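Local coordinates for RmpD (Hexulose-6-phosphate synthase) (Streptococcus mutans, PDB 3EXR), which is a TIM-barrel enzyme of the orotidine 5'-phosphate decarboxylase / HUMPS family, with a closed barrel of eight parallel strands in each of two subunits, at residues Q4-Q9 with D214-I219; Q115-G120 with Q137-Q142; R170-G175 with D189-I194. All coordinates share one frame; numbering follows the deposited sequence.

Contact 1: residues Q4-Q9 with D214-I219; sequences QLPNLQ and DEIKRI
The carbonyl oxygen of Pro6 meets Ile216, whose CG2 lies 3.5 Å from Pro6 O. The same oxygen accepts a hydrogen bond from NZ of Lys213, the residue just before 214-219 on helix 205-220. In this (beta/alpha)8 barrel the contact lays the last helix, 205-220, against the lead-in to strand 7-12, beside the place where strands 7-12 and 192-195 close the sheet. The pairing itself is apolar and turns on Ile216. Its CG2 is anti to the backbone N (CG1 at chi1 -70°), and this branch meets the proline ring. The nearest ring atom is Pro6 CD, 3.6 Å from Ile216 CG2, and CB and CG of Pro6 follow close behind. The proline ring and the isoleucine branch lie antiparallel, overlapping along their flanks. CD1, at the end of the other branch, reaches past Pro6 O to Asn7 O at 4.1 Å and Leu8 CB at 4.3 Å. Trp220 and Phe193 add aromatic surface around Pro6. Further out, Leu5 lies at the more exposed margin. Its CD1 rests on the helix backbone, 4.0 Å from Lys217 CA, and touches the base of the lysine chain. The rest of Lys217 runs extended, away from this contact. The helix also carries its own ion pair. Arg218 holds Glu215 side-on, with NE to OE1 and NH2 to OE2. Both oxygens lie close to the guanidinium plane. The carboxylate is tilted, so that Arg218 NE meets Glu215 OE1 at 3.0 Å from 37° above the carboxylate plane.

Contact 2: residues Q115-G120 with Q137-Q142; sequences QVELYG and QAIYHQ
Gln115 and Gln137 both turn CG to the side of their own backbone N (chi1 -51° and -72°) and then run extended. This brings their amides together at one end of the strand pair. Gln115 NE2 donates to Gln137 OE1 at 2.8 Å, almost straight. The oxygen lies in the amide plane of Gln115, but the donor stands well above the carbonyl plane of Gln137, and the two amides are nearly perpendicular. Gln137 NE2 donates to Glu113 OE1, so bonds at both ends of the amide fix its rotation. Ile139 CD1 packs against the Gln115 amide, 3.7 Å from Gln115 NE2. Strands 113-117 and 137-141 are parallel neighbours joined by helix 124-132, a beta-alpha-beta crossover of the TIM barrel. Val116 N bonds Gln137 O, Ile139 N bonds Val116 O at 2.8 Å, and Leu118 N bonds Ile139 O more loosely at 3.2 Å. Beyond this the chains spread, and a water bridges them, donating to Leu118 O and accepting from His141 N. Glu117 bends at chi2 and lays its carboxylate over Ile139, with OE1 3.6 Å from Ile139 CB. Its pairing with Lys66 is long and weak. Nearby, Tyr119 places CZ over one face of the His141 ring, with the ring planes oblique at 51°, and Tyr119 OH bonds Asp69 of the second subunit. On the other side of the sheet, Leu118 CD1 packs on Ala138 CB at 4.0 Å and on Tyr140, whose OH bonds Asp157.

Contact 3: residues R170-G175 with D189-I194; sequences RVSVTG and DVFTFI
Three backbone bonds tie the parallel segments together. Phe191 N donates to Val171 O at 2.9 Å, Val173 N to Thr192 O at 3.0 Å, and Ile194 N to Val173 O at 2.9 Å. The last two run nearly along the C=O axis. A water extends the pairing at each end, one joining Val171 N to Asp189 O and the other Gly175 N to Ile194 O. Strands 170-174 and 192-195 are the seventh and eighth of the TIM barrel, and the link between them contains no regular helix. On the face of Ser172 and Thr192, which looks into the barrel, Ser172 OG sits 3.3 Å from Thr192 CB, and Ile194 CD1 packs on Ser172 CB. On the outer face, Val173 CG2 is wedged between its own N and C, which turns it to Phe193 CD1 at 3.5 Å. Val190 CG1 lies over the centre of the Phe193 ring, and Phe185 meets this ring edge-to-face. At the start of the pair, Arg170 runs alongside Phe191. Arg170 CB makes a CH-pi contact over the ring face, 3.6 Å from Phe191 CG. The guanidinium is distant from the ring, giving at most a weak cation-pi attraction. Its NH2 bonds Ser136 and forms a salt bridge with Glu113. Arg170 thus meets Phe191 mainly with its aliphatic chain, while its charge is met by Glu113, on strand 113-117 two strands away.

How the contacts relate
Contacts 2 and 3 sit side by side in the barrel wall, their centres 10 Å apart. Tyr140 N and Ser172 O, 2.8 Å apart, probably bond between them, and Phe191 CE2 of contact 3 lies 3.2 Å from Gln137 OE1 of contact 2. Contact 3 also adjoins contact 1, with centres 11 Å apart. There Asn7 O faces Phe193 N at 2.9 Å, a probable hydrogen bond joining strand 192-195 to strand 7-12. Contacts 1 and 2 do not touch, and their centres are 20 Å apart. In TIM barrels the active site lies at the C-terminal ends of the strands. By position alone, Glu117, His141 and Thr174 are at that end, whereas contact 1 is at the opposite one.

Contact 1: residues Q4-Q9 with D214-I219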
ATOM      1  N   GLN A   4     -12.087  16.794  22.744  1.00 28.31           N
ATOM      2  CA  GLN A   4     -13.162  16.652  21.776  1.00 25.84           C
ATOM      3  C   GLN A   4     -13.715  15.233  21.836  1.00 23.11           C
ATOM      4  O   GLN A   4     -13.091  14.329  22.388  1.00 22.85           O
ATOM      5  CB  GLN A   4     -12.673  16.983  20.359  1.00 26.47           C
ATOM      6  CG  GLN A   4     -11.458  16.191  19.908  1.00 26.97           C
ATOM      7  CD  GLN A   4     -11.013  16.570  18.520  1.00 27.10           C
ATOM      8  OE1 GLN A   4     -10.888  17.759  18.205  1.00 27.86           O
ATOM      9  NE2 GLN A   4     -10.777  15.562  17.669  1.00 24.88           N
ATOM     10  N   LEU A   5     -14.889  15.054  21.258  1.00 19.63           N
ATOM     11  CA  LEU A   5     -15.490  13.743  21.142  1.00 17.18           C
ATOM     12  C   LEU A   5     -14.722  12.886  20.129  1.00 14.71           C
ATOM     13  O   LEU A   5     -14.063  13.417  19.224  1.00 14.66           O
ATOM     14  CB  LEU A   5     -16.910  13.889  20.638  1.00 17.90           C
ATOM     15  CG  LEU A   5     -17.985  14.465  21.559  1.00 19.69           C
ATOM     16  CD1 LEU A   5     -19.296  14.521  20.806  1.00 20.60           C
ATOM     17  CD2 LEU A   5     -18.120  13.606  22.793  1.00 20.55           C
ATOM     18  N   PRO A   6     -14.819  11.559  20.245  1.00 12.13           N
ATOM     19  CA  PRO A   6     -14.293  10.740  19.140  1.00 10.84           C
ATOM     20  C   PRO A   6     -14.912  11.154  17.810  1.00 10.19           C
ATOM     21  O   PRO A   6     -16.112  11.436  17.753  1.00 10.55           O
ATOM     22  CB  PRO A   6     -14.723   9.318  19.500  1.00 10.44           C
ATOM     23  CG  PRO A   6     -14.848   9.352  21.045  1.00 11.01           C
ATOM     24  CD  PRO A   6     -15.385  10.744  21.335  1.00 11.71           C
ATOM     25  N   ASN A   7     -14.095  11.135  16.750  1.00 10.33           N
ATOM     26  CA  ASN A   7     -14.553  11.414  15.408  1.00 10.57           C
ATOM     27  C   ASN A   7     -15.317  10.216  14.864  1.00 10.26           C
ATOM     28  O   ASN A   7     -15.049   9.079  15.235  1.00 10.22           O
ATOM     29  CB  ASN A   7     -13.361  11.657  14.478  1.00 10.95           C
ATOM     30  CG  ASN A   7     -12.626  12.958  14.740  1.00 11.30           C
ATOM     31  OD1 ASN A   7     -11.379  12.968  14.756  1.00 14.44           O
ATOM     32  ND2 ASN A   7     -13.356  14.065  14.894  1.00 10.24           N
ATOM     33  N   LEU A   8     -16.275  10.491  13.980  1.00  9.86           N
ATOM     34  CA  LEU A   8     -16.832   9.510  13.095  1.00  9.79           C
ATOM     35  C   LEU A   8     -16.188   9.712  11.724  1.00  9.57           C
ATOM     36  O   LEU A   8     -16.293  10.788  11.134  1.00 10.03           O
ATOM     37  CB  LEU A   8     -18.345   9.678  12.965  1.00  9.89           C
ATOM     38  CG  LEU A   8     -18.987   8.780  11.895  1.00 10.11           C
ATOM     39  CD1 LEU A   8     -18.629   7.298  12.048  1.00 11.56           C
ATOM     40  CD2 LEU A   8     -20.477   8.955  11.851  1.00 10.67           C
ATOM     41  N   GLN A   9     -15.552   8.658  11.234  1.00  9.12           N
ATOM     42  CA  GLN A   9     -14.904   8.640   9.923  1.00  8.65           C
ATOM     43  C   GLN A   9     -15.598   7.625   9.042  1.00  9.18           C
ATOM     44  O   GLN A   9     -15.939   6.544   9.505  1.00  9.28           O
ATOM     45  CB  GLN A   9     -13.433   8.318  10.097  1.00  8.44           C
ATOM     46  CG  GLN A   9     -12.675   8.061   8.836  1.00  8.00           C
ATOM     47  CD  GLN A   9     -11.161   8.022   9.083  1.00  9.30           C
ATOM     48  OE1 GLN A   9     -10.671   8.715   9.954  1.00  9.34           O
ATOM     49  NE2 GLN A   9     -10.443   7.223   8.317  1.00  8.14           N
ATOM     50  N   ASP A 214     -24.557  10.286  17.456  1.00 14.15           N
ATOM     51  CA  ASP A 214     -25.388  10.526  18.642  1.00 14.34           C
ATOM     52  C   ASP A 214     -24.915   9.631  19.811  1.00 13.86           C
ATOM     53  O   ASP A 214     -24.861  10.056  20.970  1.00 13.95           O
ATOM     54  CB  ASP A 214     -26.875  10.219  18.364  1.00 14.41           C
ATOM     55  CG  ASP A 214     -27.586  11.271  17.534  1.00 16.98           C
ATOM     56  OD1 ASP A 214     -27.096  12.402  17.381  1.00 19.85           O
ATOM     57  OD2 ASP A 214     -28.694  10.977  17.018  1.00 19.73           O
ATOM     58  N   GLU A 215     -24.589   8.383  19.507  1.00 13.60           N
ATOM     59  CA  GLU A 215     -24.163   7.427  20.518  1.00 13.77           C
ATOM     60  C   GLU A 215     -22.747   7.732  21.022  1.00 13.88           C
ATOM     61  O   GLU A 215     -22.460   7.579  22.211  1.00 13.92           O
ATOM     62  CB  GLU A 215     -24.279   5.999  19.984  1.00 13.99           C
ATOM     63  CG  GLU A 215     -23.824   4.925  20.947  1.00 14.58           C
ATOM     64  CD  GLU A 215     -24.786   4.719  22.129  1.00 17.06           C
ATOM     65  OE1 GLU A 215     -25.734   5.529  22.305  1.00 18.50           O
ATOM     66  OE2 GLU A 215     -24.575   3.739  22.890  1.00 16.98           O
ATOM     67  N   ILE A 216     -21.857   8.144  20.116  1.00 13.38           N
ATOM     68  CA  ILE A 216     -20.561   8.678  20.531  1.00 13.25           C
ATOM     69  C   ILE A 216     -20.780   9.823  21.537  1.00 13.87           C
ATOM     70  O   ILE A 216     -20.166   9.843  22.578  1.00 13.76           O
ATOM     71  CB  ILE A 216     -19.737   9.189  19.323  1.00 12.77           C
ATOM     72  CG1 ILE A 216     -19.274   8.017  18.455  1.00 12.73           C
ATOM     73  CG2 ILE A 216     -18.562  10.021  19.806  1.00 12.95           C
ATOM     74  CD1 ILE A 216     -18.608   8.478  17.118  1.00 12.31           C
ATOM     75  N   LYS A 217     -21.682  10.750  21.217  1.00 14.39           N
ATOM     76  CA  LYS A 217     -22.009  11.868  22.122  1.00 15.44           C
ATOM     77  C   LYS A 217     -22.570  11.380  23.459  1.00 15.47           C
ATOM     78  O   LYS A 217     -22.253  11.945  24.518  1.00 15.94           O
ATOM     79  CB  LYS A 217     -23.009  12.820  21.463  1.00 16.64           C
ATOM     80  CG  LYS A 217     -23.210  14.146  22.193  1.00 19.71           C
ATOM     81  CD  LYS A 217     -23.797  15.173  21.237  1.00 25.85           C
ATOM     82  CE  LYS A 217     -24.442  16.349  21.960  1.00 29.24           C
ATOM     83  NZ  LYS A 217     -24.945  17.349  20.953  1.00 31.01           N
ATOM     84  N   ARG A 218     -23.429  10.363  23.441  1.00 14.84           N
ATOM     85  CA  ARG A 218     -23.967   9.846  24.722  1.00 15.12           C
ATOM     86  C   ARG A 218     -22.867   9.286  25.634  1.00 15.10           C
ATOM     87  O   ARG A 218     -22.847   9.539  26.855  1.00 14.88           O
ATOM     88  CB  ARG A 218     -25.015   8.769  24.470  1.00 14.69           C
ATOM     89  CG  ARG A 218     -25.801   8.322  25.720  1.00 16.84           C
ATOM     90  CD  ARG A 218     -26.643   7.088  25.487  1.00 17.24           C
ATOM     91  NE  ARG A 218     -25.877   5.860  25.243  1.00 17.93           N
ATOM     92  CZ  ARG A 218     -25.242   5.155  26.183  1.00 18.48           C
ATOM     93  NH1 ARG A 218     -25.243   5.544  27.467  1.00 17.93           N
ATOM     94  NH2 ARG A 218     -24.606   4.036  25.847  1.00 18.82           N
ATOM     95  N   ILE A 219     -21.968   8.501  25.055  1.00 14.97           N
ATOM     96  CA  ILE A 219     -20.951   7.779  25.824  1.00 14.52           C
ATOM     97  C   ILE A 219     -19.800   8.680  26.246  1.00 14.49           C
ATOM     98  O   ILE A 219     -19.386   8.647  27.397  1.00 14.97           O
ATOM     99  CB  ILE A 219     -20.414   6.567  25.044  1.00 14.55           C
ATOM    100  CG1 ILE A 219     -21.546   5.566  24.780  1.00 14.07           C
ATOM    101  CG2 ILE A 219     -19.231   5.931  25.768  1.00 14.83           C
ATOM    102  CD1 ILE A 219     -21.187   4.505  23.732  1.00 14.92           C
TER

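Contact 2: residues Q115-G120 with Q137-Q142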
ATOM      1  N   GLN A 115      -0.559   8.819   9.559  1.00  8.89           N
ATOM      2  CA  GLN A 115      -1.176   7.794  10.407  1.00  8.38           C
ATOM      3  C   GLN A 115      -0.537   6.458  10.060  1.00  8.70           C
ATOM      4  O   GLN A 115      -0.412   6.130   8.889  1.00  8.85           O
ATOM      5  CB  GLN A 115      -2.678   7.689  10.115  1.00  7.58           C
ATOM      6  CG  GLN A 115      -3.474   8.993  10.144  1.00  7.87           C
ATOM      7  CD  GLN A 115      -4.938   8.750   9.843  1.00  7.13           C
ATOM      8  OE1 GLN A 115      -5.256   8.264   8.748  1.00  8.36           O
ATOM      9  NE2 GLN A 115      -5.824   9.005  10.830  1.00  8.15           N
ATOM     10  N   VAL A 116      -0.195   5.668  11.075  1.00  8.48           N
ATOM     11  CA  VAL A 116       0.390   4.355  10.863  1.00  9.11           C
ATOM     12  C   VAL A 116      -0.712   3.278  10.863  1.00  8.88           C
ATOM     13  O   VAL A 116      -1.418   3.040  11.854  1.00  9.11           O
ATOM     14  CB  VAL A 116       1.426   3.984  11.917  1.00  8.72           C
ATOM     15  CG1 VAL A 116       2.075   2.635  11.565  1.00 10.50           C
ATOM     16  CG2 VAL A 116       2.524   5.047  12.003  1.00  9.25           C
ATOM     17  N   GLU A 117      -0.817   2.594   9.728  1.00  9.10           N
ATOM     18  CA  GLU A 117      -1.705   1.448   9.537  1.00  8.86           C
ATOM     19  C   GLU A 117      -1.068   0.180  10.089  1.00  9.17           C
ATOM     20  O   GLU A 117       0.009  -0.212   9.661  1.00  9.37           O
ATOM     21  CB  GLU A 117      -2.047   1.291   8.042  1.00  8.89           C
ATOM     22  CG  GLU A 117      -3.229   2.167   7.590  1.00  8.98           C
ATOM     23  CD  GLU A 117      -4.605   1.622   7.968  1.00 11.08           C
ATOM     24  OE1 GLU A 117      -4.672   0.600   8.676  1.00 11.99           O
ATOM     25  OE2 GLU A 117      -5.624   2.214   7.558  1.00 12.51           O
ATOM     26  N   LEU A 118      -1.729  -0.425  11.071  1.00  8.34           N
ATOM     27  CA  LEU A 118      -1.175  -1.546  11.833  1.00  8.13           C
ATOM     28  C   LEU A 118      -1.593  -2.871  11.234  1.00  8.59           C
ATOM     29  O   LEU A 118      -2.773  -3.232  11.292  1.00  8.67           O
ATOM     30  CB  LEU A 118      -1.599  -1.437  13.301  1.00  8.07           C
ATOM     31  CG  LEU A 118      -1.154  -0.173  14.033  1.00  9.19           C
ATOM     32  CD1 LEU A 118      -1.736  -0.143  15.428  1.00  9.89           C
ATOM     33  CD2 LEU A 118       0.354  -0.057  14.139  1.00 11.27           C
ATOM     34  N   TYR A 119      -0.618  -3.546  10.605  1.00  8.64           N
ATOM     35  CA  TYR A 119      -0.773  -4.882  10.040  1.00 10.12           C
ATOM     36  C   TYR A 119       0.399  -5.761  10.445  1.00 10.92           C
ATOM     37  O   TYR A 119       1.544  -5.308  10.486  1.00 12.72           O
ATOM     38  CB  TYR A 119      -0.835  -4.828   8.508  1.00  9.80           C
ATOM     39  CG  TYR A 119      -2.175  -4.327   7.990  1.00  9.35           C
ATOM     40  CD1 TYR A 119      -3.176  -5.214   7.624  1.00 11.47           C
ATOM     41  CD2 TYR A 119      -2.472  -2.962   7.944  1.00 10.21           C
ATOM     42  CE1 TYR A 119      -4.393  -4.770   7.167  1.00  9.35           C
ATOM     43  CE2 TYR A 119      -3.705  -2.505   7.510  1.00  8.68           C
ATOM     44  CZ  TYR A 119      -4.663  -3.416   7.115  1.00  9.15           C
ATOM     45  OH  TYR A 119      -5.890  -2.987   6.654  1.00 11.20           O
ATOM     46  N   GLY A 120       0.101  -7.035  10.680  1.00 12.58           N
ATOM     47  CA  GLY A 120       1.127  -8.034  10.966  1.00 14.48           C
ATOM     48  C   GLY A 120       1.774  -7.846  12.323  1.00 16.08           C
ATOM     49  O   GLY A 120       1.148  -7.271  13.232  1.00 15.68           O
ATOM     50  N   GLN A 137      -0.424   9.110  15.310  1.00  9.43           N
ATOM     51  CA  GLN A 137      -1.699   8.454  15.012  1.00  9.02           C
ATOM     52  C   GLN A 137      -1.439   7.046  14.518  1.00  8.97           C
ATOM     53  O   GLN A 137      -0.509   6.811  13.718  1.00  9.85           O
ATOM     54  CB  GLN A 137      -2.484   9.210  13.943  1.00  8.80           C
ATOM     55  CG  GLN A 137      -3.084  10.513  14.393  1.00  8.64           C
ATOM     56  CD  GLN A 137      -4.203  10.953  13.461  1.00 10.19           C
ATOM     57  OE1 GLN A 137      -5.190  10.236  13.308  1.00 10.98           O
ATOM     58  NE2 GLN A 137      -4.066  12.138  12.854  1.00 10.33           N
ATOM     59  N   ALA A 138      -2.277   6.123  14.964  1.00  9.47           N
ATOM     60  CA  ALA A 138      -2.213   4.721  14.554  1.00  9.14           C
ATOM     61  C   ALA A 138      -3.606   4.188  14.322  1.00  8.57           C
ATOM     62  O   ALA A 138      -4.541   4.553  15.038  1.00  9.44           O
ATOM     63  CB  ALA A 138      -1.509   3.893  15.597  1.00  9.80           C
ATOM     64  N   ILE A 139      -3.733   3.305  13.324  1.00  7.66           N
ATOM     65  CA  ILE A 139      -5.028   2.720  12.979  1.00  7.68           C
ATOM     66  C   ILE A 139      -5.002   1.247  13.357  1.00  8.23           C
ATOM     67  O   ILE A 139      -4.228   0.462  12.796  1.00  7.73           O
ATOM     68  CB  ILE A 139      -5.300   2.793  11.440  1.00  8.16           C
ATOM     69  CG1 ILE A 139      -4.965   4.168  10.824  1.00  9.42           C
ATOM     70  CG2 ILE A 139      -6.705   2.344  11.141  1.00  8.06           C
ATOM     71  CD1 ILE A 139      -5.620   5.317  11.452  1.00 10.08           C
ATOM     72  N   TYR A 140      -5.866   0.883  14.293  1.00  8.01           N
ATOM     73  CA  TYR A 140      -5.950  -0.480  14.814  1.00  8.06           C
ATOM     74  C   TYR A 140      -7.211  -1.174  14.283  1.00  8.67           C
ATOM     75  O   TYR A 140      -8.308  -0.630  14.415  1.00  9.36           O
ATOM     76  CB  TYR A 140      -5.943  -0.471  16.367  1.00  8.96           C
ATOM     77  CG  TYR A 140      -5.724  -1.835  16.965  1.00  8.44           C
ATOM     78  CD1 TYR A 140      -4.461  -2.222  17.418  1.00 11.61           C
ATOM     79  CD2 TYR A 140      -6.771  -2.763  17.039  1.00  9.21           C
ATOM     80  CE1 TYR A 140      -4.234  -3.499  17.921  1.00 11.07           C
ATOM     81  CE2 TYR A 140      -6.550  -4.049  17.539  1.00 10.13           C
ATOM     82  CZ  TYR A 140      -5.274  -4.400  17.984  1.00 10.30           C
ATOM     83  OH  TYR A 140      -5.048  -5.642  18.500  1.00 12.51           O
ATOM     84  N   HIS A 141      -7.034  -2.359  13.685  1.00  8.33           N
ATOM     85  CA  HIS A 141      -8.108  -3.168  13.115  1.00  9.67           C
ATOM     86  C   HIS A 141      -8.511  -4.285  14.050  1.00  9.32           C
ATOM     87  O   HIS A 141      -7.648  -4.969  14.617  1.00  9.54           O
ATOM     88  CB  HIS A 141      -7.629  -3.823  11.810  1.00 10.31           C
ATOM     89  CG  HIS A 141      -7.386  -2.846  10.704  1.00 12.39           C
ATOM     90  ND1 HIS A 141      -6.298  -1.995  10.665  1.00 15.03           N
ATOM     91  CD2 HIS A 141      -8.106  -2.588   9.593  1.00 13.46           C
ATOM     92  CE1 HIS A 141      -6.369  -1.257   9.572  1.00 13.10           C
ATOM     93  NE2 HIS A 141      -7.464  -1.592   8.911  1.00 15.57           N
ATOM     94  N   GLN A 142      -9.819  -4.510  14.190  1.00  9.33           N
ATOM     95  CA  GLN A 142     -10.258  -5.702  14.907  1.00  9.86           C
ATOM     96  C   GLN A 142      -9.564  -6.945  14.336  1.00 10.05           C
ATOM     97  O   GLN A 142      -9.369  -7.093  13.113  1.00 10.28           O
ATOM     98  CB  GLN A 142     -11.772  -5.886  14.858  1.00  9.69           C
ATOM     99  CG  GLN A 142     -12.209  -6.843  15.959  1.00 10.39           C
ATOM    100  CD  GLN A 142     -13.669  -7.257  15.918  1.00 12.33           C
ATOM    101  OE1 GLN A 142     -14.434  -6.839  15.041  1.00 13.62           O
ATOM    102  NE2 GLN A 142     -14.063  -8.103  16.878  1.00 14.47           N
TER
HETATM  103  O   HOH W   1      -7.651   0.930   7.184  1.00 21.99           O
HETATM  104  O   HOH W   2      -4.367  -3.647  13.483  1.00 12.90           O

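Contact 3: residues R170-G175 with D189-I194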
ATOM      1  N   ARG A 170      -2.947   8.936  19.280  1.00 10.23           N
ATOM      2  CA  ARG A 170      -4.360   9.075  18.941  1.00 10.56           C
ATOM      3  C   ARG A 170      -4.708   7.869  18.084  1.00 10.50           C
ATOM      4  O   ARG A 170      -4.227   7.749  16.958  1.00 10.54           O
ATOM      5  CB  ARG A 170      -4.637  10.396  18.222  1.00 10.03           C
ATOM      6  CG  ARG A 170      -4.804  11.593  19.195  1.00 11.19           C
ATOM      7  CD  ARG A 170      -4.631  12.949  18.492  1.00 10.67           C
ATOM      8  NE  ARG A 170      -3.279  13.046  17.943  1.00 11.31           N
ATOM      9  CZ  ARG A 170      -2.949  13.569  16.766  1.00 12.63           C
ATOM     10  NH1 ARG A 170      -3.841  14.160  15.992  1.00 10.77           N
ATOM     11  NH2 ARG A 170      -1.685  13.509  16.393  1.00 13.05           N
ATOM     12  N   VAL A 171      -5.502   6.967  18.646  1.00 10.14           N
ATOM     13  CA  VAL A 171      -5.796   5.687  18.036  1.00 10.52           C
ATOM     14  C   VAL A 171      -7.171   5.698  17.348  1.00  9.82           C
ATOM     15  O   VAL A 171      -8.188   6.063  17.923  1.00  9.92           O
ATOM     16  CB  VAL A 171      -5.707   4.537  19.068  1.00 11.15           C
ATOM     17  CG1 VAL A 171      -6.126   3.199  18.471  1.00 11.69           C
ATOM     18  CG2 VAL A 171      -4.296   4.464  19.629  1.00 10.73           C
ATOM     19  N   SER A 172      -7.178   5.331  16.072  1.00  9.00           N
ATOM     20  CA  SER A 172      -8.404   5.090  15.353  1.00  7.95           C
ATOM     21  C   SER A 172      -8.667   3.596  15.351  1.00  8.46           C
ATOM     22  O   SER A 172      -7.728   2.801  15.237  1.00  9.29           O
ATOM     23  CB  SER A 172      -8.278   5.553  13.901  1.00  7.37           C
ATOM     24  OG  SER A 172      -8.118   6.928  13.820  1.00  8.89           O
ATOM     25  N   VAL A 173      -9.936   3.198  15.499  1.00  8.31           N
ATOM     26  CA  VAL A 173     -10.273   1.785  15.399  1.00  9.04           C
ATOM     27  C   VAL A 173     -11.211   1.551  14.210  1.00  9.46           C
ATOM     28  O   VAL A 173     -11.988   2.435  13.816  1.00  8.67           O
ATOM     29  CB  VAL A 173     -10.904   1.222  16.715  1.00  9.89           C
ATOM     30  CG1 VAL A 173      -9.957   1.276  17.876  1.00  9.66           C
ATOM     31  CG2 VAL A 173     -12.178   1.970  17.052  1.00  9.48           C
ATOM     32  N   THR A 174     -11.134   0.349  13.649  1.00  9.70           N
ATOM     33  CA  THR A 174     -12.000  -0.042  12.540  1.00 11.37           C
ATOM     34  C   THR A 174     -12.312  -1.508  12.618  1.00 11.14           C
ATOM     35  O   THR A 174     -11.500  -2.290  13.137  1.00 11.56           O
ATOM     36  CB  THR A 174     -11.356   0.312  11.191  1.00 11.09           C
ATOM     37  OG1 THR A 174     -12.319   0.127  10.141  1.00 14.14           O
ATOM     38  CG2 THR A 174     -10.171  -0.570  10.863  1.00 11.62           C
ATOM     39  N   GLY A 175     -13.504  -1.881  12.134  1.00 11.27           N
ATOM     40  CA  GLY A 175     -13.982  -3.265  12.184  1.00 11.96           C
ATOM     41  C   GLY A 175     -14.912  -3.497  13.357  1.00 12.56           C
ATOM     42  O   GLY A 175     -14.601  -3.090  14.459  1.00 13.42           O
ATOM     43  N   ASP A 189     -10.383   5.979  25.396  1.00 12.99           N
ATOM     44  CA  ASP A 189     -10.208   7.293  24.773  1.00 13.47           C
ATOM     45  C   ASP A 189      -9.889   7.179  23.263  1.00 13.23           C
ATOM     46  O   ASP A 189      -8.859   7.642  22.785  1.00 13.72           O
ATOM     47  CB  ASP A 189      -9.081   8.020  25.522  1.00 14.47           C
ATOM     48  CG  ASP A 189      -8.911   9.461  25.102  1.00 17.43           C
ATOM     49  OD1 ASP A 189      -9.923  10.134  24.830  1.00 20.65           O
ATOM     50  OD2 ASP A 189      -7.768   9.981  25.056  1.00 20.43           O
ATOM     51  N   VAL A 190     -10.803   6.552  22.544  1.00 12.32           N
ATOM     52  CA  VAL A 190     -10.678   6.347  21.090  1.00 11.07           C
ATOM     53  C   VAL A 190     -10.696   7.711  20.408  1.00 11.01           C
ATOM     54  O   VAL A 190     -11.562   8.541  20.691  1.00 10.73           O
ATOM     55  CB  VAL A 190     -11.843   5.475  20.541  1.00 11.24           C
ATOM     56  CG1 VAL A 190     -11.852   5.438  19.010  1.00 10.87           C
ATOM     57  CG2 VAL A 190     -11.790   4.065  21.115  1.00 11.54           C
ATOM     58  N   PHE A 191      -9.771   7.929  19.474  1.00  9.78           N
ATOM     59  CA  PHE A 191      -9.674   9.213  18.760  1.00  9.44           C
ATOM     60  C   PHE A 191     -10.691   9.319  17.630  1.00  9.86           C
ATOM     61  O   PHE A 191     -11.338  10.343  17.472  1.00  9.26           O
ATOM     62  CB  PHE A 191      -8.243   9.418  18.230  1.00  9.31           C
ATOM     63  CG  PHE A 191      -8.091  10.595  17.292  1.00  9.37           C
ATOM     64  CD1 PHE A 191      -8.265  11.901  17.747  1.00 10.59           C
ATOM     65  CD2 PHE A 191      -7.733  10.397  15.967  1.00  8.65           C
ATOM     66  CE1 PHE A 191      -8.121  12.974  16.907  1.00 10.60           C
ATOM     67  CE2 PHE A 191      -7.570  11.498  15.114  1.00 10.66           C
ATOM     68  CZ  PHE A 191      -7.769  12.780  15.592  1.00 11.62           C
ATOM     69  N   THR A 192     -10.807   8.239  16.855  1.00  9.66           N
ATOM     70  CA  THR A 192     -11.705   8.148  15.724  1.00  9.88           C
ATOM     71  C   THR A 192     -12.245   6.748  15.565  1.00  9.33           C
ATOM     72  O   THR A 192     -11.483   5.776  15.693  1.00  9.64           O
ATOM     73  CB  THR A 192     -10.967   8.526  14.417  1.00  9.87           C
ATOM     74  OG1 THR A 192     -10.517   9.885  14.475  1.00 10.02           O
ATOM     75  CG2 THR A 192     -11.908   8.413  13.208  1.00 11.09           C
ATOM     76  N   PHE A 193     -13.545   6.649  15.274  1.00  8.92           N
ATOM     77  CA  PHE A 193     -14.178   5.379  14.882  1.00  9.28           C
ATOM     78  C   PHE A 193     -14.349   5.402  13.349  1.00  9.19           C
ATOM     79  O   PHE A 193     -14.977   6.316  12.818  1.00  9.10           O
ATOM     80  CB  PHE A 193     -15.540   5.214  15.549  1.00  9.22           C
ATOM     81  CG  PHE A 193     -15.441   4.930  17.029  1.00 10.36           C
ATOM     82  CD1 PHE A 193     -15.175   3.639  17.485  1.00 11.82           C
ATOM     83  CD2 PHE A 193     -15.568   5.952  17.954  1.00 11.26           C
ATOM     84  CE1 PHE A 193     -15.062   3.385  18.871  1.00 12.20           C
ATOM     85  CE2 PHE A 193     -15.465   5.693  19.324  1.00 12.45           C
ATOM     86  CZ  PHE A 193     -15.212   4.418  19.771  1.00 12.44           C
ATOM     87  N   ILE A 194     -13.797   4.409  12.643  1.00  9.22           N
ATOM     88  CA  ILE A 194     -13.858   4.374  11.170  1.00  9.53           C
ATOM     89  C   ILE A 194     -14.915   3.356  10.755  1.00  9.73           C
ATOM     90  O   ILE A 194     -14.725   2.161  10.946  1.00 10.09           O
ATOM     91  CB  ILE A 194     -12.516   3.961  10.554  1.00  9.32           C
ATOM     92  CG1 ILE A 194     -11.376   4.876  11.012  1.00  9.61           C
ATOM     93  CG2 ILE A 194     -12.644   3.944   9.031  1.00 10.84           C
ATOM     94  CD1 ILE A 194      -9.992   4.353  10.594  1.00 10.98           C
TER
HETATM   95  O   HOH W   3      -6.797   7.863  21.073  1.00 11.35           O
HETATM   96  O   HOH W   4     -15.493  -0.420  10.726  1.00 16.42           O